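Local atomic coordinates of FAD-dependent oxidoreductase (Actinomadura kijaniata, PDB entry 3M9V), a protein that probably works as a flavin-dependent oxidoreductase of the acyl-CoA dehydrogenase family and is a key enzyme in the biosynthesis of the sugar D-kijanose. Residues A247-V252 with D328-G333; V252-T257 with R334-H339; P193-S198 with V239-P244. All blocks are in the same frame, centred on the assembly; numbering follows the deposited sequence.

Interaction 1: A247-V252 with D328-G333. With TYD (thymidine-5'-diphosphate), chain B.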
loop_
_atom_site.group_PDB
_atom_site.type_symbol
_atom_site.label_atom_id
_atom_site.label_comp_id
_atom_site.label_asym_id
_atom_site.label_seq_id
_atom_site.Cartn_x
_atom_site.Cartn_y
_atom_site.Cartn_z
ATOM N N ALA A 247 6.740 23.808 31.113
ATOM C CA ALA A 247 7.010 22.843 32.177
ATOM C C ALA A 247 6.540 21.445 31.779
ATOM O O ALA A 247 5.399 21.074 32.047
ATOM C CB ALA A 247 6.370 23.275 33.493
ATOM N N ARG A 248 7.418 20.678 31.136
ATOM C CA ARG A 248 7.133 19.305 30.719
ATOM C C ARG A 248 6.617 18.458 31.880
ATOM O O ARG A 248 7.218 18.434 32.959
ATOM C CB ARG A 248 8.401 18.630 30.185
ATOM C CG ARG A 248 9.070 19.313 29.004
ATOM C CD ARG A 248 9.612 18.270 28.037
ATOM N NE ARG A 248 11.001 18.545 27.675
ATOM C CZ ARG A 248 12.057 17.945 28.220
ATOM N NH1 ARG A 248 11.902 17.021 29.160
ATOM N NH2 ARG A 248 13.281 18.267 27.821
ATOM N N ASN A 249 5.521 17.743 31.649
ATOM C CA ASN A 249 4.977 16.838 32.651
ATOM C C ASN A 249 4.267 15.646 32.002
ATOM O O ASN A 249 3.071 15.687 31.725
ATOM C CB ASN A 249 4.029 17.627 33.552
ATOM C CG ASN A 249 3.419 16.771 34.644
ATOM O OD1 ASN A 249 4.092 15.909 35.216
ATOM N ND2 ASN A 249 2.138 16.995 34.937
ATOM N N ASP A 250 4.994 14.561 31.769
ATOM C CA ASP A 250 4.444 13.421 31.045
ATOM C C ASP A 250 3.188 12.779 31.635
ATOM O O ASP A 250 2.403 12.165 30.906
ATOM C CB ASP A 250 5.515 12.358 30.802
ATOM C CG ASP A 250 6.442 12.715 29.659
ATOM O OD1 ASP A 250 6.137 13.631 28.878
ATOM O OD2 ASP A 250 7.489 12.062 29.507
ATOM N N ALA A 251 2.985 12.924 32.941
ATOM C CA ALA A 251 1.868 12.267 33.613
ATOM C C ALA A 251 0.530 12.743 33.045
ATOM O O ALA A 251 -0.480 12.037 33.128
ATOM C CB ALA A 251 1.905 12.493 35.134
ATOM N N VAL A 252 0.561 13.932 32.454
ATOM C CA VAL A 252 -0.618 14.611 31.908
ATOM C C VAL A 252 -1.121 13.942 30.623
ATOM O O VAL A 252 -2.292 14.044 30.261
ATOM C CB VAL A 252 -0.247 16.094 31.676
ATOM C CG1 VAL A 252 -1.009 16.750 30.544
ATOM C CG2 VAL A 252 -0.452 16.863 32.980
ATOM N N ASP A 328 4.994 4.807 38.778
ATOM C CA ASP A 328 5.518 6.034 38.202
ATOM C C ASP A 328 4.477 6.651 37.260
ATOM O O ASP A 328 4.215 6.133 36.171
ATOM C CB ASP A 328 6.812 5.717 37.460
ATOM C CG ASP A 328 7.446 6.942 36.842
ATOM O OD1 ASP A 328 8.661 6.920 36.594
ATOM O OD2 ASP A 328 6.772 7.944 36.548
ATOM N N MET A 329 3.900 7.770 37.681
ATOM C CA MET A 329 2.863 8.456 36.917
ATOM C C MET A 329 3.322 9.014 35.577
ATOM O O MET A 329 2.534 9.100 34.640
ATOM C CB MET A 329 2.221 9.573 37.744
ATOM C CG MET A 329 1.517 9.044 38.963
ATOM S SD MET A 329 -0.010 8.182 38.556
ATOM C CE MET A 329 -0.903 9.612 37.911
ATOM N N ASP A 330 4.581 9.418 35.469
ATOM C CA ASP A 330 5.103 9.791 34.163
ATOM C C ASP A 330 5.222 8.641 33.154
ATOM O O ASP A 330 4.761 8.777 32.020
ATOM C CB ASP A 330 6.394 10.580 34.306
ATOM C CG ASP A 330 6.147 11.920 34.959
ATOM O OD1 ASP A 330 5.163 12.595 34.593
ATOM O OD2 ASP A 330 6.933 12.309 35.843
ATOM N N GLU A 331 5.803 7.517 33.562
ATOM C CA GLU A 331 5.792 6.303 32.748
ATOM C C GLU A 331 4.359 5.888 32.385
ATOM O O GLU A 331 4.096 5.437 31.266
ATOM C CB GLU A 331 6.502 5.172 33.504
ATOM C CG GLU A 331 7.218 4.116 32.668
ATOM C CD GLU A 331 7.803 4.639 31.364
ATOM O OE1 GLU A 331 8.541 5.651 31.343
ATOM O OE2 GLU A 331 7.509 4.026 30.317
ATOM N N ARG A 332 3.427 6.035 33.322
ATOM C CA ARG A 332 2.039 5.664 33.064
ATOM C C ARG A 332 1.433 6.446 31.892
ATOM O O ARG A 332 0.781 5.841 31.032
ATOM C CB ARG A 332 1.195 5.875 34.312
ATOM C CG ARG A 332 -0.302 5.815 34.057
ATOM C CD ARG A 332 -0.976 5.736 35.414
ATOM N NE ARG A 332 -2.435 5.662 35.390
ATOM C CZ ARG A 332 -3.241 6.725 35.359
ATOM N NH1 ARG A 332 -4.553 6.549 35.393
ATOM N NH2 ARG A 332 -2.758 7.959 35.305
ATOM N N GLY A 333 1.672 7.756 31.859
ATOM C CA GLY A 333 1.192 8.685 30.836
ATOM C C GLY A 333 1.880 8.469 29.497
ATOM O O GLY A 333 1.240 8.509 28.452
HETATM P PA TYD B . -7.356 16.873 29.307
HETATM O O1A TYD B . -8.094 18.198 29.331
HETATM O O2A TYD B . -7.417 15.972 28.086
HETATM O O3A TYD B . -5.819 17.118 29.703
HETATM P PB TYD B . -5.246 18.610 29.522
HETATM O O1B TYD B . -5.853 19.072 28.210
HETATM O O2B TYD B . -3.773 18.266 29.432
HETATM O O3B TYD B . -5.721 19.303 30.786
HETATM O "O5'" TYD B . -7.672 15.998 30.624
HETATM C "C5'" TYD B . -7.297 16.403 31.939
HETATM C "C4'" TYD B . -8.330 15.589 32.706
HETATM O "O4'" TYD B . -8.030 14.201 32.641
HETATM C "C3'" TYD B . -8.450 15.940 34.177
HETATM O "O3'" TYD B . -9.767 16.493 34.227
HETATM C "C2'" TYD B . -8.528 14.596 34.885
HETATM C "C1'" TYD B . -8.492 13.516 33.808
HETATM N N1 TYD B . -7.514 12.474 34.151
HETATM C C2 TYD B . -7.858 11.187 34.131
HETATM O O2 TYD B . -9.034 10.871 33.830
HETATM N N3 TYD B . -6.942 10.248 34.454
HETATM C C4 TYD B . -5.674 10.590 34.783
HETATM O O4 TYD B . -4.848 9.699 35.074
HETATM C C5 TYD B . -5.306 11.924 34.810
HETATM C C5M TYD B . -3.928 12.407 35.174
HETATM C C6 TYD B . -6.275 12.860 34.476
HETATM O O HOH W 1 -0.404 9.381 34.654
#

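Interaction 2: V252-T257 with R334-H339. With TYD (thymidine-5'-diphosphate), chain B.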
loop_
_atom_site.group_PDB
_atom_site.type_symbol
_atom_site.label_atom_id
_atom_site.label_comp_id
_atom_site.label_asym_id
_atom_site.label_seq_id
_atom_site.Cartn_x
_atom_site.Cartn_y
_atom_site.Cartn_z
ATOM N N VAL A 252 0.561 13.932 32.454
ATOM C CA VAL A 252 -0.618 14.611 31.908
ATOM C C VAL A 252 -1.121 13.942 30.623
ATOM O O VAL A 252 -2.292 14.044 30.261
ATOM C CB VAL A 252 -0.247 16.094 31.676
ATOM C CG1 VAL A 252 -1.009 16.750 30.544
ATOM C CG2 VAL A 252 -0.452 16.863 32.980
ATOM N N LEU A 253 -0.217 13.224 29.969
ATOM C CA LEU A 253 -0.561 12.420 28.810
ATOM C C LEU A 253 -1.665 11.449 29.176
ATOM O O LEU A 253 -2.437 11.081 28.295
ATOM C CB LEU A 253 0.664 11.682 28.250
ATOM C CG LEU A 253 1.731 12.685 27.788
ATOM C CD1 LEU A 253 2.982 12.055 27.154
ATOM C CD2 LEU A 253 1.238 13.783 26.869
ATOM N N ALA A 254 -1.762 11.041 30.441
ATOM C CA ALA A 254 -2.769 10.035 30.749
ATOM C C ALA A 254 -4.176 10.610 30.624
ATOM O O ALA A 254 -5.081 9.901 30.172
ATOM C CB ALA A 254 -2.621 9.482 32.153
ATOM N N GLY A 255 -4.369 11.850 31.061
ATOM C CA GLY A 255 -5.672 12.498 30.968
ATOM C C GLY A 255 -6.043 12.781 29.518
ATOM O O GLY A 255 -7.206 12.647 29.126
ATOM N N GLN A 256 -5.058 13.169 28.709
ATOM C CA GLN A 256 -5.343 13.386 27.298
ATOM C C GLN A 256 -5.725 12.104 26.586
ATOM O O GLN A 256 -6.462 12.109 25.591
ATOM C CB GLN A 256 -4.138 14.021 26.615
ATOM C CG GLN A 256 -3.926 15.424 27.128
ATOM C CD GLN A 256 -2.556 15.923 26.771
ATOM O OE1 GLN A 256 -1.930 15.455 25.819
ATOM N NE2 GLN A 256 -2.067 16.876 27.547
ATOM N N THR A 257 -5.231 10.990 27.114
ATOM C CA THR A 257 -5.578 9.725 26.497
ATOM C C THR A 257 -7.015 9.380 26.866
ATOM O O THR A 257 -7.850 9.053 26.009
ATOM C CB THR A 257 -4.573 8.629 26.913
ATOM O OG1 THR A 257 -3.287 8.971 26.390
ATOM C CG2 THR A 257 -5.016 7.281 26.330
ATOM N N ARG A 334 3.183 8.206 29.484
ATOM C CA ARG A 334 3.859 7.868 28.229
ATOM C C ARG A 334 3.298 6.552 27.681
ATOM O O ARG A 334 3.047 6.426 26.493
ATOM C CB ARG A 334 5.375 7.768 28.429
ATOM C CG ARG A 334 6.070 9.128 28.553
ATOM C CD ARG A 334 7.581 8.969 28.551
ATOM N NE ARG A 334 7.981 8.299 29.784
ATOM C CZ ARG A 334 8.450 8.953 30.843
ATOM N NH1 ARG A 334 8.561 10.273 30.803
ATOM N NH2 ARG A 334 8.811 8.295 31.936
ATOM N N GLN A 335 3.038 5.574 28.534
ATOM C CA GLN A 335 2.583 4.305 28.000
ATOM C C GLN A 335 1.167 4.450 27.457
ATOM O O GLN A 335 0.859 3.902 26.412
ATOM C CB GLN A 335 2.659 3.233 29.088
ATOM C CG GLN A 335 4.100 2.781 29.166
ATOM C CD GLN A 335 4.273 1.587 30.064
ATOM O OE1 GLN A 335 3.456 0.663 30.102
ATOM N NE2 GLN A 335 5.381 1.596 30.799
ATOM N N MET A 336 0.301 5.176 28.158
ATOM C CA MET A 336 -1.068 5.327 27.682
ATOM C C MET A 336 -1.095 6.031 26.331
ATOM O O MET A 336 -1.751 5.562 25.402
ATOM C CB MET A 336 -1.917 6.042 28.719
ATOM C CG MET A 336 -2.171 5.156 29.948
ATOM S SD MET A 336 -3.215 5.979 31.180
ATOM C CE MET A 336 -4.785 6.085 30.336
ATOM N N MET A 337 -0.302 7.084 26.193
ATOM C CA MET A 337 -0.268 7.838 24.952
ATOM C C MET A 337 0.346 7.068 23.770
ATOM O O MET A 337 -0.070 7.168 22.616
ATOM C CB MET A 337 0.417 9.189 25.199
ATOM C CG MET A 337 0.407 10.077 23.969
ATOM S SD MET A 337 -1.259 10.625 23.477
ATOM C CE MET A 337 -1.976 11.510 24.849
ATOM N N ARG A 338 1.348 6.257 24.066
ATOM C CA ARG A 338 1.953 5.392 23.064
ATOM C C ARG A 338 0.963 4.329 22.562
ATOM O O ARG A 338 0.834 4.144 21.361
ATOM C CB ARG A 338 3.177 4.697 23.673
ATOM C CG ARG A 338 3.849 3.722 22.689
ATOM C CD ARG A 338 4.827 4.486 21.809
ATOM N NE ARG A 338 5.845 3.695 21.102
ATOM C CZ ARG A 338 7.019 3.341 21.612
ATOM N NH1 ARG A 338 7.330 3.657 22.859
ATOM N NH2 ARG A 338 7.886 2.652 20.888
ATOM N N HIS A 339 0.268 3.614 23.439
ATOM C CA HIS A 339 -0.825 2.769 22.966
ATOM C C HIS A 339 -1.831 3.530 22.112
ATOM O O HIS A 339 -2.181 3.015 21.052
ATOM C CB HIS A 339 -1.632 2.119 24.093
ATOM C CG HIS A 339 -0.929 0.970 24.754
ATOM N ND1 HIS A 339 -0.947 -0.311 24.244
ATOM C CD2 HIS A 339 -0.189 0.916 25.890
ATOM C CE1 HIS A 339 -0.281 -1.116 25.058
ATOM N NE2 HIS A 339 0.207 -0.392 26.051
HETATM P PA TYD B . -7.356 16.873 29.307
HETATM O O1A TYD B . -8.094 18.198 29.331
HETATM O O2A TYD B . -7.417 15.972 28.086
HETATM O O3A TYD B . -5.819 17.118 29.703
HETATM P PB TYD B . -5.246 18.610 29.522
HETATM O O1B TYD B . -5.853 19.072 28.210
HETATM O O2B TYD B . -3.773 18.266 29.432
HETATM O O3B TYD B . -5.721 19.303 30.786
HETATM O "O5'" TYD B . -7.672 15.998 30.624
HETATM C "C5'" TYD B . -7.297 16.403 31.939
HETATM C "C4'" TYD B . -8.330 15.589 32.706
HETATM O "O4'" TYD B . -8.030 14.201 32.641
HETATM C "C3'" TYD B . -8.450 15.940 34.177
HETATM O "O3'" TYD B . -9.767 16.493 34.227
HETATM C "C2'" TYD B . -8.528 14.596 34.885
HETATM C "C1'" TYD B . -8.492 13.516 33.808
HETATM N N1 TYD B . -7.514 12.474 34.151
HETATM C C2 TYD B . -7.858 11.187 34.131
HETATM O O2 TYD B . -9.034 10.871 33.830
HETATM N N3 TYD B . -6.942 10.248 34.454
HETATM C C4 TYD B . -5.674 10.590 34.783
HETATM O O4 TYD B . -4.848 9.699 35.074
HETATM C C5 TYD B . -5.306 11.924 34.810
HETATM C C5M TYD B . -3.928 12.407 35.174
HETATM C C6 TYD B . -6.275 12.860 34.476
#

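Interaction 3: P193-S198 with V239-P244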
loop_
_atom_site.group_PDB
_atom_site.type_symbol
_atom_site.label_atom_id
_atom_site.label_comp_id
_atom_site.label_asym_id
_atom_site.label_seq_id
_atom_site.Cartn_x
_atom_site.Cartn_y
_atom_site.Cartn_z
ATOM N N PRO A 193 3.814 33.131 37.836
ATOM C CA PRO A 193 4.107 33.023 36.412
ATOM C C PRO A 193 2.930 32.292 35.771
ATOM O O PRO A 193 2.153 31.641 36.481
ATOM C CB PRO A 193 5.337 32.116 36.399
ATOM C CG PRO A 193 5.167 31.239 37.605
ATOM C CD PRO A 193 4.179 31.889 38.544
ATOM N N PRO A 194 2.808 32.387 34.438
ATOM C CA PRO A 194 1.607 31.873 33.789
ATOM C C PRO A 194 1.378 30.411 34.164
ATOM O O PRO A 194 2.335 29.640 34.275
ATOM C CB PRO A 194 1.913 31.999 32.293
ATOM C CG PRO A 194 3.108 32.886 32.175
ATOM C CD PRO A 194 3.850 32.788 33.476
ATOM N N ARG A 195 0.115 30.040 34.366
ATOM C CA ARG A 195 -0.263 28.650 34.581
ATOM C C ARG A 195 -1.406 28.301 33.645
ATOM O O ARG A 195 -2.112 29.184 33.154
ATOM C CB ARG A 195 -0.763 28.454 36.007
ATOM C CG ARG A 195 -0.479 29.674 36.850
ATOM C CD ARG A 195 0.021 29.238 38.210
ATOM N NE ARG A 195 -0.887 28.288 38.844
ATOM C CZ ARG A 195 -0.571 27.034 39.150
ATOM N NH1 ARG A 195 0.633 26.543 38.878
ATOM N NH2 ARG A 195 -1.484 26.275 39.739
ATOM N N LEU A 196 -1.574 27.001 33.434
ATOM C CA LEU A 196 -2.666 26.463 32.646
ATOM C C LEU A 196 -3.835 26.327 33.609
ATOM O O LEU A 196 -3.644 26.011 34.788
ATOM C CB LEU A 196 -2.281 25.095 32.091
ATOM C CG LEU A 196 -1.034 25.193 31.212
ATOM C CD1 LEU A 196 -0.321 23.849 31.182
ATOM C CD2 LEU A 196 -1.381 25.681 29.807
ATOM N N ALA A 197 -5.031 26.594 33.093
ATOM C CA ALA A 197 -6.215 26.654 33.943
ATOM C C ALA A 197 -7.361 26.115 33.105
ATOM O O ALA A 197 -7.393 26.283 31.881
ATOM C CB ALA A 197 -6.512 28.086 34.355
ATOM N N SER A 198 -8.298 25.455 33.769
ATOM C CA SER A 198 -9.495 25.038 33.048
ATOM C C SER A 198 -10.730 25.741 33.589
ATOM O O SER A 198 -11.440 25.193 34.418
ATOM C CB SER A 198 -9.645 23.525 33.195
ATOM O OG SER A 198 -8.561 22.908 32.531
ATOM N N VAL A 239 -12.909 27.476 38.229
ATOM C CA VAL A 239 -11.620 27.402 37.555
ATOM C C VAL A 239 -10.777 26.279 38.156
ATOM O O VAL A 239 -10.483 26.330 39.356
ATOM C CB VAL A 239 -10.881 28.734 37.691
ATOM C CG1 VAL A 239 -9.514 28.626 37.044
ATOM C CG2 VAL A 239 -11.713 29.820 37.008
ATOM N N LEU A 240 -10.420 25.273 37.353
ATOM C CA LEU A 240 -9.414 24.294 37.765
ATOM C C LEU A 240 -8.024 24.737 37.300
ATOM O O LEU A 240 -7.698 24.619 36.123
ATOM C CB LEU A 240 -9.752 22.909 37.205
ATOM C CG LEU A 240 -11.189 22.364 37.230
ATOM C CD1 LEU A 240 -11.427 21.559 35.961
ATOM C CD2 LEU A 240 -11.527 21.482 38.423
ATOM N N MET A 241 -7.199 25.267 38.194
ATOM C CA MET A 241 -5.829 25.634 37.853
ATOM C C MET A 241 -4.954 24.418 37.568
ATOM O O MET A 241 -4.859 23.523 38.396
ATOM C CB MET A 241 -5.203 26.388 39.028
ATOM C CG MET A 241 -5.906 27.690 39.354
ATOM S SD MET A 241 -5.505 28.973 38.144
ATOM C CE MET A 241 -3.725 28.753 38.096
ATOM N N ARG A 242 -4.296 24.350 36.419
ATOM C CA ARG A 242 -3.374 23.237 36.185
ATOM C C ARG A 242 -1.957 23.708 36.519
ATOM O O ARG A 242 -1.774 24.473 37.466
ATOM C CB ARG A 242 -3.468 22.757 34.735
ATOM C CG ARG A 242 -4.875 22.435 34.264
ATOM C CD ARG A 242 -5.616 21.516 35.218
ATOM N NE ARG A 242 -6.905 21.140 34.630
ATOM C CZ ARG A 242 -7.774 20.259 35.124
ATOM N NH1 ARG A 242 -7.535 19.615 36.255
ATOM N NH2 ARG A 242 -8.909 20.016 34.484
ATOM N N ASP A 243 -0.930 23.308 35.778
ATOM C CA ASP A 243 0.387 23.847 36.132
ATOM C C ASP A 243 0.949 24.890 35.173
ATOM O O ASP A 243 0.303 25.228 34.179
ATOM C CB ASP A 243 1.437 22.783 36.476
ATOM C CG ASP A 243 1.186 21.449 35.790
ATOM O OD1 ASP A 243 0.765 20.504 36.489
ATOM O OD2 ASP A 243 1.408 21.333 34.568
ATOM N N PRO A 244 2.140 25.422 35.502
ATOM C CA PRO A 244 2.932 26.403 34.769
ATOM C C PRO A 244 2.642 26.603 33.282
ATOM O O PRO A 244 3.339 26.076 32.425
ATOM C CB PRO A 244 4.350 25.914 35.054
ATOM C CG PRO A 244 4.236 25.523 36.527
ATOM C CD PRO A 244 2.805 25.091 36.776
#

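Interaction 1: A247-V252 with D328-G333
A251 and D330 make the polar link here: A251 N donates to D330 OD1 at 2.8 Å, a weak bond because the N-H meets the oxygen at only 120°. D330 keeps its CG beside its own backbone N (chi1 -66°), which swings the carboxylate across to the loop. Beyond it the N249 amide stands almost square to that carboxylate, with OD1 of N249 3.5 Å from OD1 of D330, a proximity and not a bond. The D250 carboxylate turns elsewhere, to a salt bridge with R334.

A single water supplies the second polar link. It donates to A251 O and to M329 O and accepts from R332 NH2, so one bead of solvent joins loop, helix and guanidinium. That guanidinium serves the nucleotide: R332 NH2 donates to thymine O4 of the dTDP at 2.7 Å and NH1 adds a weak bond to the same oxygen. The extended chain, from CG to NE, carries the guanidinium to the base, which meets it at its edge, while the carbonyls of S322 and L321 hold NH1 and NE.

The remaining contact is close packing. A251 CB meets M329 CB at 3.9 Å, and A251 CA makes a CA-H...O contact with M329 O at 3.4 Å. G333 offers bare backbone to D250 O, 3.7 Å from its CA; a CB there would run into that carbonyl.

D328 is the N-cap, its OD2 accepting from E331 N at 3.2 Å, above the carboxylate plane. The contact sits at the surface, where the loop leading from strand 239-241 into helix 253-260 lies on the first turn of helix 329-362, beside the end of helix 291-323.

Interaction 2: V252-T257 with R334-H339
Helices 253-257 and 334-339 run in the same general direction at 36°, their axes 8.0 Å apart at closest, the CA atoms of A254 and M336, and of T257 and M337, lying nearest each other. No hydrogen bond crosses; two methionines do most of the filling. M337 leaves with CG opposite its backbone N (chi1 -176°) and then folds twice, which lays CE against T257 OG1 at 3.2 Å and beside L253 O and Q256 CB. Nearer the backbone its CB rests on L253 CB at 3.9 Å. T257 OG1 is already committed, donating to L253 O at 3.0 Å; that carbonyl also takes T257 N, and the two donors come from opposite faces of its plane.

This is helix packing in the C-terminal helical domain of the acyl-CoA dehydrogenase fold, and here it also backs the nucleotide pocket. A254 CB touches both M336 SD and thymine O4, 3.7 Å from each. G255 brings its CA to 3.4 Å from the deoxyribose O4' of the dTDP, a place where a side chain would collide. Q256 stretches beyond CG so that NE2 grips phosphate oxygen O2B at 2.9 Å, nearly straight at 165°. M336 also touches L321 of helix 291-323, while M337 meets F397 of helix 391-402. Further along, R338 forms a salt bridge with D301 of the second subunit.

Interaction 3: P193-S198 with V239-P244
The R242 guanidinium carries L240 CB over the centre of one face, 3.9 Å above the plane, and S198 OG at its edge, where NE donates to that oxygen at 3.2 Å. The serine oxygen sits only 17° off the guanidinium plane, a direction set by a bend at chi2 that turns the arginine back along the strand pair. The R195 guanidinium is placed differently. R242 O lies over one of its faces, 2.9 Å from NH2, but the angle is too poor for a hydrogen bond. M241 CE comes in obliquely, its side chain crossing that of R195 at about a right angle, and P244 runs alongside, CD near NH1. R195 has a nearly eclipsed chi1 of -11°, a strained start to a doubly bent chain. With an alanine here M241 CE would probably gain room to turn, and the R242 carbonyl would lose the positive face it lies over.

The backbones form an antiparallel ladder. S198 and L240 are a hydrogen-bonded pair, S198 N to L240 O at 2.6 Å and L240 N to S198 O at 3.1 Å; A197 and M241 form the non-hydrogen-bonded pair, with A197 CB packed on M241 SD. Past the strand the register slips by one residue: L196 N donates to D243 O at 2.7 Å. The ladder places strand 239-241 beside strand 196-202 in the sheet of the middle domain, and A197 and V239 both rest on L155 of strand 154-157.

Chemically, S198 is a second-shell residue: its OG takes R242 NE and is likely to steer the guanidinium, whose NH1 makes a salt bridge with the dTDP-binding E115. Through that salt bridge the positive charge probably steadies the E115 carboxylate; R242 also touches the nucleotide.

In the fold
Interactions 1 and 2 adjoin along helix 329-362 and share V252, with centres 8 Å apart. The salt bridge between D250 OD2 and R334 NH1 ties them together, and G333 O packs on L253 CB. Interaction 3, in the sheet, is about 17 Å from interaction 1 and 20 Å from interaction 2, centre to centre; it meets interaction 1 where N249 ND2 and D243 OD1 come to 4.1 Å. What unites all three is the dTDP: R332 of interaction 1 holds the base, Q256 of interaction 2 a phosphate oxygen, and R242 of interaction 3 touches the nucleotide and pairs with E115, which also bonds to it.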